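PDB 2R41: GTP cyclohydrolase from Enterococcus faecalis, which is of unknown function, a member of the DUF960 family that may act as a GTP cyclohydrolase, though this is unproven. Local coordinates for residues 12-17 with 96-102. Residues are numbered along the deposited sequence; the frame is centred on the assembly and turned at random.
Sequences RSRYAS and GHRETIL
R14 reaches across two parallel strands to E99, the side chains crossing at a slant, its NE donating to OE1 at 3.1 Å. The bond is nearly straight and lies in the guanidinium plane, although the carboxylate is turned 75° against that plane. With CG beside the backbone N (chi1 -66°) and a bend at chi2, E99 swings back toward residues 12-17. Its other oxygen, OE2, sits above one face of the R12 guanidinium, a salt bridge of charge without a directed hydrogen bond; the place of R12 NH2 is less sure, so its pairing is doubtful in detail. The two arginines would favour a charged E99, though each is shared with a second acid, D94 for R12 and D37 for R14. On the opposite face of the sheet, R98 lays its guanidinium flat on the Y15 ring, CZ 3.9 Å from the ring centroid, a cation-pi stack with planes 12° apart. Beneath, the backbone zigzags: E99 N binds S13 O at 3.0 Å, Y15 N binds E99 O at 2.8 Å, I101 N binds Y15 O, and S17 N binds I101 O. S17 N-caps helix 18-21, its OG bonded to V20 N and to E106. W33 of helix 26-40 packs on R14, E99 and I101; L18 of a neighbouring subunit touches R98 and T100. Strand 13-16, outermost within this chain, thus pairs parallel with 98-102, whose other neighbour, 89-94, runs antiparallel: a mixed beta-sheet.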
loop_
_atom_site.group_PDB
_atom_site.type_symbol
_atom_site.label_atom_id
_atom_site.label_comp_id
_atom_site.label_asym_id
_atom_site.label_seq_id
_atom_site.Cartn_x
_atom_site.Cartn_y
_atom_site.Cartn_z
ATOM N N ARG C 12 6.611 -13.216 0.178
ATOM C CA ARG C 12 5.184 -13.287 0.400
ATOM C C ARG C 12 4.912 -12.209 1.415
ATOM O O ARG C 12 5.839 -11.743 2.061
ATOM C CB ARG C 12 4.780 -14.693 0.884
ATOM C CG ARG C 12 4.533 -15.711 -0.269
ATOM C CD ARG C 12 4.507 -17.170 0.183
ATOM N NE ARG C 12 3.893 -17.276 1.497
ATOM C CZ ARG C 12 4.234 -18.143 2.443
ATOM N NH1 ARG C 12 5.204 -19.023 2.270
ATOM N NH2 ARG C 12 3.590 -18.122 3.598
ATOM N N SER C 13 3.662 -11.785 1.547
ATOM C CA SER C 13 3.362 -10.625 2.388
ATOM C C SER C 13 3.429 -10.906 3.856
ATOM O O SER C 13 2.918 -11.902 4.299
ATOM C CB SER C 13 2.018 -9.984 2.044
ATOM O OG SER C 13 1.367 -10.680 1.007
ATOM N N ARG C 14 4.058 -10.005 4.602
ATOM C CA ARG C 14 4.161 -10.136 6.037
ATOM C C ARG C 14 3.385 -9.018 6.711
ATOM O O ARG C 14 3.556 -7.873 6.344
ATOM C CB ARG C 14 5.615 -10.084 6.442
ATOM C CG ARG C 14 6.452 -11.153 5.790
ATOM C CD ARG C 14 7.922 -10.888 6.022
ATOM N NE ARG C 14 8.657 -12.138 5.928
ATOM C CZ ARG C 14 9.977 -12.251 6.026
ATOM N NH1 ARG C 14 10.719 -11.163 6.214
ATOM N NH2 ARG C 14 10.553 -13.452 5.931
ATOM N N TYR C 15 2.513 -9.340 7.661
ATOM C CA TYR C 15 1.701 -8.340 8.323
ATOM C C TYR C 15 2.008 -8.437 9.774
ATOM O O TYR C 15 2.518 -9.454 10.237
ATOM C CB TYR C 15 0.216 -8.609 8.092
ATOM C CG TYR C 15 -0.185 -8.359 6.670
ATOM C CD1 TYR C 15 -0.719 -7.128 6.279
ATOM C CD2 TYR C 15 -0.003 -9.325 5.701
ATOM C CE1 TYR C 15 -1.074 -6.868 4.931
ATOM C CE2 TYR C 15 -0.340 -9.089 4.354
ATOM C CZ TYR C 15 -0.870 -7.860 3.969
ATOM O OH TYR C 15 -1.192 -7.630 2.636
ATOM N N ALA C 16 1.695 -7.398 10.523
ATOM C CA ALA C 16 1.737 -7.526 11.970
ATOM C C ALA C 16 0.385 -7.157 12.556
ATOM O O ALA C 16 -0.238 -6.204 12.111
ATOM C CB ALA C 16 2.783 -6.660 12.516
ATOM N N SER C 17 -0.074 -7.895 13.553
ATOM C CA SER C 17 -1.408 -7.666 14.101
ATOM C C SER C 17 -1.502 -6.332 14.799
ATOM O O SER C 17 -0.496 -5.775 15.199
ATOM C CB SER C 17 -1.720 -8.720 15.157
ATOM O OG SER C 17 -1.148 -8.350 16.407
ATOM N N GLY C 96 0.149 -19.877 4.783
ATOM C CA GLY C 96 0.448 -20.518 3.517
ATOM C C GLY C 96 0.380 -19.554 2.349
ATOM O O GLY C 96 0.881 -19.846 1.261
ATOM N N HIS C 97 -0.241 -18.401 2.573
ATOM C CA HIS C 97 -0.196 -17.307 1.612
ATOM C C HIS C 97 0.277 -16.014 2.270
ATOM O O HIS C 97 0.962 -15.204 1.646
ATOM C CB HIS C 97 -1.569 -17.099 0.971
ATOM C CG HIS C 97 -2.703 -17.125 1.949
ATOM N ND1 HIS C 97 -3.106 -18.276 2.590
ATOM C CD2 HIS C 97 -3.518 -16.140 2.395
ATOM C CE1 HIS C 97 -4.121 -18.000 3.389
ATOM N NE2 HIS C 97 -4.391 -16.711 3.290
ATOM N N ARG C 98 -0.094 -15.828 3.532
ATOM C CA ARG C 98 0.256 -14.616 4.263
ATOM C C ARG C 98 0.935 -14.948 5.588
ATOM O O ARG C 98 0.518 -15.864 6.297
ATOM C CB ARG C 98 -0.987 -13.760 4.509
ATOM C CG ARG C 98 -1.558 -13.883 5.912
ATOM C CD ARG C 98 -2.085 -12.548 6.413
ATOM N NE ARG C 98 -2.783 -11.808 5.367
ATOM C CZ ARG C 98 -3.466 -10.686 5.574
ATOM N NH1 ARG C 98 -3.544 -10.171 6.792
ATOM N NH2 ARG C 98 -4.071 -10.080 4.561
ATOM N N GLU C 99 1.981 -14.197 5.915
ATOM C CA GLU C 99 2.676 -14.364 7.187
ATOM C C GLU C 99 2.312 -13.250 8.165
ATOM O O GLU C 99 2.202 -12.086 7.780
ATOM C CB GLU C 99 4.190 -14.397 6.969
ATOM C CG GLU C 99 4.678 -15.601 6.181
ATOM C CD GLU C 99 5.793 -15.253 5.215
ATOM O OE1 GLU C 99 6.796 -14.653 5.655
ATOM O OE2 GLU C 99 5.667 -15.580 4.016
ATOM N N THR C 100 2.126 -13.618 9.428
ATOM C CA THR C 100 1.638 -12.686 10.429
ATOM C C THR C 100 2.328 -12.859 11.774
ATOM O O THR C 100 2.524 -13.966 12.247
ATOM C CB THR C 100 0.135 -12.848 10.597
ATOM O OG1 THR C 100 -0.486 -12.723 9.324
ATOM C CG2 THR C 100 -0.448 -11.782 11.504
ATOM N N ILE C 101 2.710 -11.739 12.375
ATOM C CA ILE C 101 3.169 -11.724 13.756
ATOM C C ILE C 101 2.070 -11.226 14.652
ATOM O O ILE C 101 1.458 -10.204 14.399
ATOM C CB ILE C 101 4.325 -10.784 13.920
ATOM C CG1 ILE C 101 5.500 -11.310 13.108
ATOM C CG2 ILE C 101 4.670 -10.675 15.374
ATOM C CD1 ILE C 101 6.650 -10.363 12.989
ATOM N N LEU C 102 1.814 -11.942 15.719
ATOM C CA LEU C 102 0.699 -11.579 16.577
ATOM C C LEU C 102 0.917 -12.092 17.984
ATOM O O LEU C 102 1.879 -12.832 18.267
ATOM C CB LEU C 102 -0.628 -12.092 16.013
ATOM C CG LEU C 102 -0.811 -13.611 16.025
ATOM C CD1 LEU C 102 -2.048 -13.996 15.263
ATOM C CD2 LEU C 102 0.356 -14.349 15.418
#